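Local coordinates for protein viral CASP8 and FADD-like apoptosis regulator (Molluscum contagiosum virus subtype 1, PDB 2BBR) that inhibits death-receptor-induced apoptosis of the host cell by interfering with caspase-8 recruitment and activation at the death-inducing signaling complex, and also suppresses NF-kappa-B activation, at residues A[34-39]-A[43-48]; A[28-33]-A[138-143]; A[14-19]-A[70-75]; A[63-68]-A[82-87]. All blocks are in the same frame, centred on the assembly; numbering follows the deposited sequence.

Contact 1: A[34-39]-A[43-48]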
loop_
_atom_site.group_PDB
_atom_site.type_symbol
_atom_site.label_atom_id
_atom_site.label_comp_id
_atom_site.label_asym_id
_atom_site.label_seq_id
_atom_site.Cartn_x
_atom_site.Cartn_y
_atom_site.Cartn_z
ATOM N N ASP A 34 -4.625 -7.943 -0.952
ATOM C CA ASP A 34 -5.139 -8.832 -1.991
ATOM C C ASP A 34 -4.573 -10.244 -1.916
ATOM O O ASP A 34 -5.298 -11.223 -2.101
ATOM C CB ASP A 34 -4.836 -8.264 -3.376
ATOM C CG ASP A 34 -5.346 -6.854 -3.550
ATOM O OD1 ASP A 34 -6.552 -6.626 -3.319
ATOM O OD2 ASP A 34 -4.540 -5.976 -3.918
ATOM N N ALA A 35 -3.277 -10.351 -1.645
ATOM C CA ALA A 35 -2.619 -11.652 -1.582
ATOM C C ALA A 35 -2.840 -12.417 -0.282
ATOM O O ALA A 35 -2.947 -13.645 -0.293
ATOM C CB ALA A 35 -1.126 -11.480 -1.832
ATOM N N ALA A 36 -2.908 -11.699 0.833
ATOM C CA ALA A 36 -3.099 -12.331 2.136
ATOM C C ALA A 36 -4.419 -11.917 2.775
ATOM O O ALA A 36 -4.445 -11.110 3.704
ATOM C CB ALA A 36 -1.938 -11.978 3.057
ATOM N N PRO A 37 -5.536 -12.480 2.289
ATOM C CA PRO A 37 -6.874 -12.176 2.803
ATOM C C PRO A 37 -7.140 -12.731 4.199
ATOM O O PRO A 37 -6.711 -13.835 4.532
ATOM C CB PRO A 37 -7.785 -12.798 1.754
ATOM C CG PRO A 37 -7.018 -14.016 1.352
ATOM C CD PRO A 37 -5.612 -13.472 1.201
ATOM N N GLY A 38 -7.849 -11.951 5.010
ATOM C CA GLY A 38 -8.191 -12.380 6.356
ATOM C C GLY A 38 -7.132 -12.179 7.422
ATOM O O GLY A 38 -7.431 -12.263 8.614
ATOM N N CYS A 39 -5.898 -11.914 7.010
ATOM C CA CYS A 39 -4.810 -11.717 7.962
ATOM C C CYS A 39 -4.989 -10.473 8.823
ATOM O O CYS A 39 -5.526 -9.462 8.372
ATOM C CB CYS A 39 -3.474 -11.647 7.224
ATOM S SG CYS A 39 -3.016 -13.195 6.426
ATOM N N THR A 43 2.878 -11.188 10.634
ATOM C CA THR A 43 3.409 -12.544 10.601
ATOM C C THR A 43 2.528 -13.422 9.720
ATOM O O THR A 43 3.028 -14.173 8.882
ATOM C CB THR A 43 3.478 -13.153 12.019
ATOM O OG1 THR A 43 4.405 -12.405 12.816
ATOM C CG2 THR A 43 3.929 -14.606 11.959
ATOM N N GLN A 44 1.214 -13.321 9.907
ATOM C CA GLN A 44 0.276 -14.108 9.115
ATOM C C GLN A 44 0.412 -13.773 7.639
ATOM O O GLN A 44 0.454 -14.662 6.793
ATOM C CB GLN A 44 -1.166 -13.835 9.542
ATOM C CG GLN A 44 -1.509 -14.266 10.950
ATOM C CD GLN A 44 -2.981 -14.084 11.253
ATOM O OE1 GLN A 44 -3.547 -13.016 11.013
ATOM N NE2 GLN A 44 -3.611 -15.125 11.785
ATOM N N ALA A 45 0.475 -12.481 7.335
ATOM C CA ALA A 45 0.600 -12.034 5.955
ATOM C C ALA A 45 1.846 -12.616 5.294
ATOM O O ALA A 45 1.779 -13.126 4.178
ATOM C CB ALA A 45 0.633 -10.513 5.901
ATOM N N LEU A 46 2.981 -12.545 5.984
ATOM C CA LEU A 46 4.227 -13.075 5.441
ATOM C C LEU A 46 4.138 -14.580 5.219
ATOM O O LEU A 46 4.610 -15.093 4.205
ATOM C CB LEU A 46 5.399 -12.760 6.374
ATOM C CG LEU A 46 5.746 -11.280 6.549
ATOM C CD1 LEU A 46 6.977 -11.153 7.431
ATOM C CD2 LEU A 46 6.004 -10.643 5.192
ATOM N N CYS A 47 3.538 -15.287 6.169
ATOM C CA CYS A 47 3.391 -16.731 6.044
ATOM C C CYS A 47 2.538 -17.044 4.823
ATOM O O CYS A 47 2.835 -17.965 4.064
ATOM C CB CYS A 47 2.743 -17.314 7.302
ATOM S SG CYS A 47 3.752 -17.158 8.804
ATOM N N SER A 48 1.476 -16.268 4.632
ATOM C CA SER A 48 0.597 -16.468 3.492
ATOM C C SER A 48 1.359 -16.236 2.189
ATOM O O SER A 48 1.214 -16.996 1.233
ATOM C CB SER A 48 -0.596 -15.517 3.568
ATOM O OG SER A 48 -1.477 -15.747 2.486
HETATM O O HOH W 1 -4.247 -15.240 3.796
#
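A35 comes near S48 through its backbone, with A35 O 3.8 Å from S48 OG. One residue on, A36 points its methyl at helix 42-51. There A36 CB approaches both S48 CB (3.8 Å) and A45 CB (4.1 Å), bridging two side chains that are three positions apart on the helix. The A45 methyl also touches C32, which continues the apolar packing towards the preceding helix. A36 opens a type II beta turn that ends at C39, with P37 and G38 in the central positions; the positive phi of G38, 83°, is what that turn expects at its third residue. The turn lies in the connection between helices 22-31 and 42-51 of the first death effector domain. P37 makes its link through solvent: a water donates to P37 O (2.9 Å) and also hydrogen-bonds S48 OG, which has a weak further bond to Q52. S48 OG is placed for this by a chi1 of -178°, which sets it opposite the backbone N and directs it towards the turn. At the far end of the turn C39 is wedged against the helix, with SG 3.7 Å from Q44 CB and at the same distance from A45 N. Q44 reaches back alongside C39, its chain extended beyond CG, and brings OE1 to 3.5 Å from C39 CA, while the hydrogen bond of this oxygen goes to T40 N.

Contact 2: A[28-33]-A[138-143]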
loop_
_atom_site.group_PDB
_atom_site.type_symbol
_atom_site.label_atom_id
_atom_site.label_comp_id
_atom_site.label_asym_id
_atom_site.label_seq_id
_atom_site.Cartn_x
_atom_site.Cartn_y
_atom_site.Cartn_z
ATOM N N LEU A 28 2.066 -2.470 5.850
ATOM C CA LEU A 28 2.418 -3.721 5.198
ATOM C C LEU A 28 1.193 -4.611 5.047
ATOM O O LEU A 28 1.010 -5.250 4.012
ATOM C CB LEU A 28 3.509 -4.454 5.979
ATOM C CG LEU A 28 4.884 -3.783 5.996
ATOM C CD1 LEU A 28 5.902 -4.746 6.586
ATOM C CD2 LEU A 28 5.293 -3.396 4.579
ATOM N N LEU A 29 0.351 -4.660 6.072
ATOM C CA LEU A 29 -0.856 -5.471 5.985
ATOM C C LEU A 29 -1.717 -4.982 4.822
ATOM O O LEU A 29 -2.308 -5.780 4.100
ATOM C CB LEU A 29 -1.645 -5.417 7.295
ATOM C CG LEU A 29 -1.112 -6.299 8.427
ATOM C CD1 LEU A 29 -1.931 -6.072 9.683
ATOM C CD2 LEU A 29 -1.176 -7.763 8.010
ATOM N N PHE A 30 -1.778 -3.667 4.636
ATOM C CA PHE A 30 -2.550 -3.093 3.539
ATOM C C PHE A 30 -1.937 -3.512 2.199
ATOM O O PHE A 30 -2.649 -3.902 1.272
ATOM C CB PHE A 30 -2.566 -1.569 3.656
ATOM C CG PHE A 30 -3.188 -0.875 2.479
ATOM C CD1 PHE A 30 -4.568 -0.708 2.386
ATOM C CD2 PHE A 30 -2.389 -0.386 1.455
ATOM C CE1 PHE A 30 -5.138 -0.059 1.281
ATOM C CE2 PHE A 30 -2.948 0.257 0.356
ATOM C CZ PHE A 30 -4.324 0.423 0.268
ATOM N N LEU A 31 -0.613 -3.442 2.101
ATOM C CA LEU A 31 0.066 -3.830 0.867
ATOM C C LEU A 31 -0.218 -5.287 0.509
ATOM O O LEU A 31 -0.240 -5.655 -0.670
ATOM C CB LEU A 31 1.581 -3.634 1.001
ATOM C CG LEU A 31 2.117 -2.201 0.990
ATOM C CD1 LEU A 31 3.622 -2.226 1.205
ATOM C CD2 LEU A 31 1.774 -1.521 -0.333
ATOM N N CYS A 32 -0.436 -6.108 1.534
ATOM C CA CYS A 32 -0.707 -7.533 1.351
ATOM C C CYS A 32 -2.194 -7.858 1.335
ATOM O O CYS A 32 -2.567 -9.029 1.358
ATOM C CB CYS A 32 -0.060 -8.341 2.480
ATOM S SG CYS A 32 1.728 -8.204 2.598
ATOM N N HIS A 33 -3.040 -6.834 1.277
ATOM C CA HIS A 33 -4.484 -7.038 1.315
ATOM C C HIS A 33 -5.065 -8.022 0.299
ATOM O O HIS A 33 -5.912 -8.842 0.653
ATOM C CB HIS A 33 -5.200 -5.694 1.180
ATOM C CG HIS A 33 -6.670 -5.762 1.461
ATOM N ND1 HIS A 33 -7.182 -5.941 2.727
ATOM C CD2 HIS A 33 -7.737 -5.690 0.629
ATOM C CE1 HIS A 33 -8.503 -5.979 2.664
ATOM N NE2 HIS A 33 -8.864 -5.829 1.401
ATOM N N GLU A 138 -6.691 2.706 6.052
ATOM C CA GLU A 138 -7.944 2.166 6.554
ATOM C C GLU A 138 -9.114 2.875 5.864
ATOM O O GLU A 138 -10.144 2.260 5.593
ATOM C CB GLU A 138 -7.981 2.288 8.082
ATOM C CG GLU A 138 -7.035 1.269 8.732
ATOM C CD GLU A 138 -6.665 1.573 10.176
ATOM O OE1 GLU A 138 -6.043 0.698 10.817
ATOM O OE2 GLU A 138 -6.973 2.673 10.668
ATOM N N LEU A 139 -8.945 4.157 5.552
ATOM C CA LEU A 139 -9.970 4.905 4.829
ATOM C C LEU A 139 -10.099 4.296 3.426
ATOM O O LEU A 139 -11.208 4.094 2.925
ATOM C CB LEU A 139 -9.578 6.382 4.717
ATOM C CG LEU A 139 -10.410 7.248 3.765
ATOM C CD1 LEU A 139 -11.872 7.233 4.184
ATOM C CD2 LEU A 139 -9.866 8.672 3.762
ATOM N N VAL A 140 -8.967 3.996 2.793
ATOM C CA VAL A 140 -8.995 3.397 1.461
ATOM C C VAL A 140 -9.736 2.060 1.487
ATOM O O VAL A 140 -10.598 1.807 0.646
ATOM C CB VAL A 140 -7.565 3.199 0.902
ATOM C CG1 VAL A 140 -7.618 2.451 -0.432
ATOM C CG2 VAL A 140 -6.890 4.551 0.725
ATOM N N LEU A 141 -9.421 1.208 2.456
ATOM C CA LEU A 141 -10.101 -0.077 2.534
ATOM C C LEU A 141 -11.597 0.103 2.769
ATOM O O LEU A 141 -12.407 -0.634 2.203
ATOM C CB LEU A 141 -9.486 -0.947 3.636
ATOM C CG LEU A 141 -8.065 -1.450 3.356
ATOM C CD1 LEU A 141 -7.582 -2.277 4.539
ATOM C CD2 LEU A 141 -8.037 -2.286 2.084
ATOM N N ALA A 142 -11.969 1.072 3.599
ATOM C CA ALA A 142 -13.383 1.321 3.865
ATOM C C ALA A 142 -14.101 1.711 2.572
ATOM O O ALA A 142 -15.214 1.251 2.304
ATOM C CB ALA A 142 -13.538 2.414 4.912
ATOM N N LEU A 143 -13.467 2.562 1.771
ATOM C CA LEU A 143 -14.052 2.976 0.500
ATOM C C LEU A 143 -14.134 1.786 -0.454
ATOM O O LEU A 143 -15.119 1.630 -1.175
ATOM C CB LEU A 143 -13.217 4.096 -0.131
ATOM C CG LEU A 143 -13.259 5.452 0.582
ATOM C CD1 LEU A 143 -12.128 6.332 0.076
ATOM C CD2 LEU A 143 -14.607 6.122 0.369
#
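The backbone bond from H33 N to F30 O, 3.0 Å long, ties together the two residues whose rings receive helix 136-145. No hydrogen bond spans the two segments, so the evidence for the contact is the fit of L141 and V140 to those rings. L141 enters between them. Its CD2 methyl sits over one face of the H33 imidazole, 3.6 Å from the ring centroid and only 3° off the normal, a nearly central CH-pi contact. Accordingly, all five ring atoms lie at almost equal distances from that methyl. On the F30 side the approach is different: L141 CG lies in the plane of the phenyl ring, at its edge, 3.7 Å from F30 CD1. V140 extends this edge contact, with CG1 3.9 Å from F30 CE1, and its side chain runs at about a right angle to that of F30. Both F30 and H33 have CG opposite the backbone N (chi1 173° in F30), which carries the two rings from the helix end out towards 138-143. R97 of helix 95-104 makes a cation-pi interaction with F30 and also touches H33, while M100 and V101 pack on F30; the phenyl is thus held between two helices. Since F30 and H33 belong to the first death effector domain and V140 and L141 to the second, this aromatic-aliphatic packing is part of the interdomain interface that joins the tandem domains of this vFLIP into one compact unit.

Contact 3: A[14-19]-A[70-75]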
loop_
_atom_site.group_PDB
_atom_site.type_symbol
_atom_site.label_atom_id
_atom_site.label_comp_id
_atom_site.label_asym_id
_atom_site.label_seq_id
_atom_site.Cartn_x
_atom_site.Cartn_y
_atom_site.Cartn_z
ATOM N N ARG A 14 10.836 -12.691 10.209
ATOM C CA ARG A 14 10.219 -12.396 11.500
ATOM C C ARG A 14 11.134 -11.502 12.326
ATOM O O ARG A 14 10.674 -10.651 13.088
ATOM C CB ARG A 14 9.920 -13.684 12.276
ATOM C CG ARG A 14 8.627 -14.377 11.869
ATOM C CD ARG A 14 8.754 -15.074 10.526
ATOM N NE ARG A 14 9.618 -16.249 10.602
ATOM C CZ ARG A 14 9.350 -17.331 11.327
ATOM N NH1 ARG A 14 8.236 -17.395 12.045
ATOM N NH2 ARG A 14 10.197 -18.353 11.333
ATOM N N HIS A 15 12.437 -11.698 12.167
ATOM C CA HIS A 15 13.414 -10.901 12.888
ATOM C C HIS A 15 13.379 -9.472 12.343
ATOM O O HIS A 15 13.469 -8.499 13.091
ATOM C CB HIS A 15 14.802 -11.524 12.719
ATOM C CG HIS A 15 15.890 -10.777 13.419
ATOM N ND1 HIS A 15 16.687 -9.853 12.783
ATOM C CD2 HIS A 15 16.313 -10.819 14.705
ATOM C CE1 HIS A 15 17.558 -9.360 13.643
ATOM N NE2 HIS A 15 17.353 -9.930 14.817
ATOM N N LEU A 16 13.237 -9.355 11.031
ATOM C CA LEU A 16 13.160 -8.048 10.394
ATOM C C LEU A 16 11.938 -7.278 10.907
ATOM O O LEU A 16 12.002 -6.067 11.115
ATOM C CB LEU A 16 13.072 -8.219 8.873
ATOM C CG LEU A 16 12.863 -6.961 8.027
ATOM C CD1 LEU A 16 13.969 -5.961 8.300
ATOM C CD2 LEU A 16 12.830 -7.336 6.554
ATOM N N LEU A 17 10.836 -7.990 11.128
ATOM C CA LEU A 17 9.597 -7.370 11.598
ATOM C C LEU A 17 9.691 -6.693 12.961
ATOM O O LEU A 17 8.911 -5.787 13.262
ATOM C CB LEU A 17 8.468 -8.402 11.635
ATOM C CG LEU A 17 7.970 -8.935 10.291
ATOM C CD1 LEU A 17 6.846 -9.934 10.528
ATOM C CD2 LEU A 17 7.485 -7.779 9.425
ATOM N N GLU A 18 10.629 -7.135 13.788
ATOM C CA GLU A 18 10.803 -6.551 15.111
ATOM C C GLU A 18 11.266 -5.105 14.989
ATOM O O GLU A 18 11.287 -4.363 15.972
ATOM C CB GLU A 18 11.830 -7.355 15.911
ATOM C CG GLU A 18 11.398 -8.779 16.218
ATOM C CD GLU A 18 12.487 -9.584 16.899
ATOM O OE1 GLU A 18 12.978 -9.146 17.961
ATOM O OE2 GLU A 18 12.850 -10.658 16.372
ATOM N N GLU A 19 11.630 -4.707 13.775
ATOM C CA GLU A 19 12.105 -3.353 13.537
ATOM C C GLU A 19 11.009 -2.384 13.117
ATOM O O GLU A 19 11.249 -1.186 13.027
ATOM C CB GLU A 19 13.207 -3.363 12.474
ATOM C CG GLU A 19 14.431 -4.176 12.868
ATOM C CD GLU A 19 15.045 -3.699 14.169
ATOM O OE1 GLU A 19 15.446 -2.518 14.241
ATOM O OE2 GLU A 19 15.125 -4.504 15.121
ATOM N N MET A 70 15.227 2.895 4.529
ATOM C CA MET A 70 16.489 2.717 3.828
ATOM C C MET A 70 17.537 2.113 4.756
ATOM O O MET A 70 18.513 1.523 4.299
ATOM C CB MET A 70 16.975 4.050 3.260
ATOM C CG MET A 70 16.338 4.442 1.927
ATOM S SD MET A 70 14.530 4.464 1.917
ATOM C CE MET A 70 14.189 4.876 0.200
ATOM N N ASP A 71 17.332 2.266 6.063
ATOM C CA ASP A 71 18.249 1.688 7.041
ATOM C C ASP A 71 18.187 0.163 6.948
ATOM O O ASP A 71 19.214 -0.514 6.936
ATOM C CB ASP A 71 17.905 2.167 8.467
ATOM C CG ASP A 71 16.476 1.843 8.883
ATOM O OD1 ASP A 71 15.551 1.946 8.049
ATOM O OD2 ASP A 71 16.272 1.507 10.069
ATOM N N LEU A 72 16.974 -0.371 6.847
ATOM C CA LEU A 72 16.788 -1.816 6.753
ATOM C C LEU A 72 17.208 -2.361 5.385
ATOM O O LEU A 72 17.680 -3.494 5.279
ATOM C CB LEU A 72 15.334 -2.180 7.063
ATOM C CG LEU A 72 14.888 -1.784 8.479
ATOM C CD1 LEU A 72 13.434 -2.180 8.691
ATOM C CD2 LEU A 72 15.781 -2.453 9.520
ATOM N N LEU A 73 17.034 -1.562 4.335
ATOM C CA LEU A 73 17.456 -1.994 3.008
ATOM C C LEU A 73 18.967 -2.203 3.033
ATOM O O LEU A 73 19.485 -3.164 2.463
ATOM C CB LEU A 73 17.083 -0.950 1.952
ATOM C CG LEU A 73 15.607 -0.971 1.534
ATOM C CD1 LEU A 73 15.263 0.287 0.760
ATOM C CD2 LEU A 73 15.325 -2.212 0.701
ATOM N N LYS A 74 19.678 -1.299 3.703
ATOM C CA LYS A 74 21.129 -1.421 3.806
ATOM C C LYS A 74 21.570 -2.580 4.702
ATOM O O LYS A 74 22.347 -3.437 4.282
ATOM C CB LYS A 74 21.754 -0.125 4.340
ATOM C CG LYS A 74 21.831 1.016 3.334
ATOM C CD LYS A 74 22.524 2.237 3.934
ATOM C CE LYS A 74 21.690 2.864 5.040
ATOM N NZ LYS A 74 22.417 3.952 5.747
ATOM N N SER A 75 21.063 -2.617 5.931
ATOM C CA SER A 75 21.478 -3.655 6.869
ATOM C C SER A 75 21.053 -5.078 6.534
ATOM O O SER A 75 21.788 -6.025 6.818
ATOM C CB SER A 75 21.005 -3.314 8.285
ATOM O OG SER A 75 19.597 -3.411 8.401
#
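Different torsions carry L16 and L72 to a common meeting point. In L16 a chi1 of 175° sets CG opposite the backbone N, and chi2 then swings CD1 across, although the bond to CB starts out neither towards nor away from the partner helix. L72 instead has CG beside its backbone N (chi1 -61°), points straight at helix 10-17 and spreads both methyls there. The branch tips meet at 3.8 Å between L16 CD1 and L72 CD1, with L72 CD2 slightly farther off. E19 closes over the same leucine: E19 CB lies 4.0 Å from L72 CD1, and a chi1 of -61° keeps E19 CG beside the backbone N and near L72 CD2, while the bend at chi2 sets only the direction of the carboxylate. The aliphatic part of a glutamate thereby acts as a lid on a buried leucine. This packing pairs helices 10-17 and 70-77 of the first death effector domain's bundle, and the sequence R69 to L72 is its RxDL motif. R69 forms a salt bridge with D71 and donates to the backbone carbonyl of E19, linking the two segments from outside. That salt bridge probably offsets the charge of D71, whose OD2 is 5.9 Å from E19 OE1. Deeper in, L72 also packs on L64 of helix 57-66, while R76, one turn further along, touches L16 and E19.

Contact 4: A[63-68]-A[82-87]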
loop_
_atom_site.group_PDB
_atom_site.type_symbol
_atom_site.label_atom_id
_atom_site.label_comp_id
_atom_site.label_asym_id
_atom_site.label_seq_id
_atom_site.Cartn_x
_atom_site.Cartn_y
_atom_site.Cartn_z
ATOM N N MET A 63 8.678 -3.497 -0.223
ATOM C CA MET A 63 7.985 -3.152 1.009
ATOM C C MET A 63 8.799 -2.163 1.826
ATOM O O MET A 63 8.278 -1.146 2.281
ATOM C CB MET A 63 7.726 -4.397 1.852
ATOM C CG MET A 63 6.701 -5.337 1.267
ATOM S SD MET A 63 6.501 -6.786 2.301
ATOM C CE MET A 63 5.391 -7.763 1.291
ATOM N N LEU A 64 10.080 -2.462 2.017
ATOM C CA LEU A 64 10.933 -1.571 2.799
ATOM C C LEU A 64 11.084 -0.205 2.134
ATOM O O LEU A 64 11.121 0.821 2.811
ATOM C CB LEU A 64 12.305 -2.212 3.031
ATOM C CG LEU A 64 12.291 -3.480 3.895
ATOM C CD1 LEU A 64 13.694 -4.066 3.969
ATOM C CD2 LEU A 64 11.764 -3.153 5.287
ATOM N N TYR A 65 11.174 -0.190 0.809
ATOM C CA TYR A 65 11.301 1.072 0.093
ATOM C C TYR A 65 10.055 1.932 0.306
ATOM O O TYR A 65 10.150 3.121 0.610
ATOM C CB TYR A 65 11.488 0.821 -1.400
ATOM C CG TYR A 65 11.687 2.093 -2.189
ATOM C CD1 TYR A 65 12.956 2.645 -2.346
ATOM C CD2 TYR A 65 10.600 2.773 -2.742
ATOM C CE1 TYR A 65 13.140 3.843 -3.033
ATOM C CE2 TYR A 65 10.774 3.972 -3.428
ATOM C CZ TYR A 65 12.049 4.499 -3.568
ATOM O OH TYR A 65 12.228 5.690 -4.238
ATOM N N VAL A 66 8.884 1.322 0.146
ATOM C CA VAL A 66 7.633 2.045 0.324
ATOM C C VAL A 66 7.524 2.603 1.744
ATOM O O VAL A 66 6.972 3.682 1.947
ATOM C CB VAL A 66 6.421 1.129 0.014
ATOM C CG1 VAL A 66 5.119 1.831 0.374
ATOM C CG2 VAL A 66 6.421 0.761 -1.465
ATOM N N LEU A 67 8.060 1.871 2.718
ATOM C CA LEU A 67 8.038 2.304 4.117
ATOM C C LEU A 67 9.161 3.300 4.390
ATOM O O LEU A 67 9.284 3.824 5.499
ATOM C CB LEU A 67 8.202 1.105 5.058
ATOM C CG LEU A 67 7.088 0.061 5.147
ATOM C CD1 LEU A 67 7.502 -1.043 6.108
ATOM C CD2 LEU A 67 5.804 0.717 5.620
ATOM N N GLN A 68 9.983 3.542 3.377
ATOM C CA GLN A 68 11.097 4.472 3.486
ATOM C C GLN A 68 12.111 4.036 4.539
ATOM O O GLN A 68 12.739 4.871 5.190
ATOM C CB GLN A 68 10.577 5.877 3.804
ATOM C CG GLN A 68 9.716 6.469 2.699
ATOM C CD GLN A 68 10.503 6.742 1.432
ATOM O OE1 GLN A 68 11.371 7.614 1.405
ATOM N NE2 GLN A 68 10.210 5.990 0.375
ATOM N N GLU A 82 18.967 3.652 -4.540
ATOM C CA GLU A 82 18.979 3.402 -5.980
ATOM C C GLU A 82 18.943 1.908 -6.291
ATOM O O GLU A 82 18.297 1.481 -7.250
ATOM C CB GLU A 82 20.221 4.029 -6.627
ATOM C CG GLU A 82 20.222 5.554 -6.724
ATOM C CD GLU A 82 20.259 6.247 -5.372
ATOM O OE1 GLU A 82 20.825 5.672 -4.420
ATOM O OE2 GLU A 82 19.736 7.378 -5.270
ATOM N N GLY A 83 19.646 1.113 -5.490
ATOM C CA GLY A 83 19.650 -0.324 -5.702
ATOM C C GLY A 83 18.252 -0.888 -5.513
ATOM O O GLY A 83 17.822 -1.787 -6.238
ATOM N N ALA A 84 17.534 -0.351 -4.532
ATOM C CA ALA A 84 16.177 -0.799 -4.255
ATOM C C ALA A 84 15.222 -0.351 -5.359
ATOM O O ALA A 84 14.311 -1.085 -5.737
ATOM C CB ALA A 84 15.717 -0.252 -2.910
ATOM N N GLU A 85 15.430 0.853 -5.878
ATOM C CA GLU A 85 14.567 1.364 -6.935
ATOM C C GLU A 85 14.642 0.503 -8.195
ATOM O O GLU A 85 13.705 0.476 -8.992
ATOM C CB GLU A 85 14.908 2.833 -7.226
ATOM C CG GLU A 85 14.578 3.727 -6.034
ATOM C CD GLU A 85 15.014 5.172 -6.187
ATOM O OE1 GLU A 85 16.011 5.435 -6.884
ATOM O OE2 GLU A 85 14.364 6.040 -5.575
ATOM N N GLN A 86 15.738 -0.227 -8.363
ATOM C CA GLN A 86 15.874 -1.098 -9.523
ATOM C C GLN A 86 14.922 -2.289 -9.439
ATOM O O GLN A 86 14.649 -2.937 -10.448
ATOM C CB GLN A 86 17.313 -1.602 -9.656
ATOM C CG GLN A 86 18.280 -0.558 -10.192
ATOM C CD GLN A 86 17.878 -0.058 -11.568
ATOM O OE1 GLN A 86 17.570 -0.850 -12.455
ATOM N NE2 GLN A 86 17.881 1.257 -11.752
ATOM N N LEU A 87 14.403 -2.568 -8.245
ATOM C CA LEU A 87 13.491 -3.696 -8.063
ATOM C C LEU A 87 12.020 -3.313 -7.996
ATOM O O LEU A 87 11.152 -4.188 -7.949
ATOM C CB LEU A 87 13.863 -4.486 -6.804
ATOM C CG LEU A 87 15.298 -5.012 -6.742
ATOM C CD1 LEU A 87 15.429 -5.979 -5.576
ATOM C CD2 LEU A 87 15.666 -5.705 -8.045
#
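The Y65 ring and the E85 carboxylate are turned 56° against each other, and A84 CB and E85 CG both come to the ring obliquely. E85 CG lies close, 3.3 Å from Y65 CE1, whereas A84 CB is at 4.0 Å from Y65 CD1. M70 of helix 70-77 and L88 also touch the tyrosine. A chi1 of -177° places the ring opposite its own backbone N and sends it across to helix 81-85; E85, extended beyond CG, runs past the ring until its carboxylate reaches the hydroxyl. Y65 OH donates to E85 OE2 over 2.5 Å, and E85 OE2 accepts with its anti lone pair, the one turned away from the other oxygen. On the backbone side, Y65 O accepts Q68 N at 2.8 Å within the Schellman motif that ends helix 57-66, and Q68 NE2 adds a weak bond. An azide ion lies about 6 Å from the Y65 side chain, with L88 in its pocket. Because E85 OE2 also forms a salt bridge with K81, one oxygen serves both a phenol and an ammonium group; the lysine would favour an ionised carboxylate, consistent with a short, charge-assisted bond from the tyrosine.

Contacts 1 and 3 lie within the first death effector domain, contact 4 packs helix 57-66 of that domain against helix 81-85, and contact 2 crosses to the second and lies closest to the centre of the chain, about 7 Å between centres. Contact 3 sits farthest out, at about 18 Å, yet its leucines are buried. Contacts 2 and 3 rely on apolar packing, contact 1 adds a water bridge at a partly buried turn, and contact 4 has the one direct hydrogen bond between segments. Contacts 1 and 2 share a seam at A45, L29 and C32. Contacts 3 and 4 meet through L73 against A84 and L64, contacts 2 and 4 through L28 against M63 and L67.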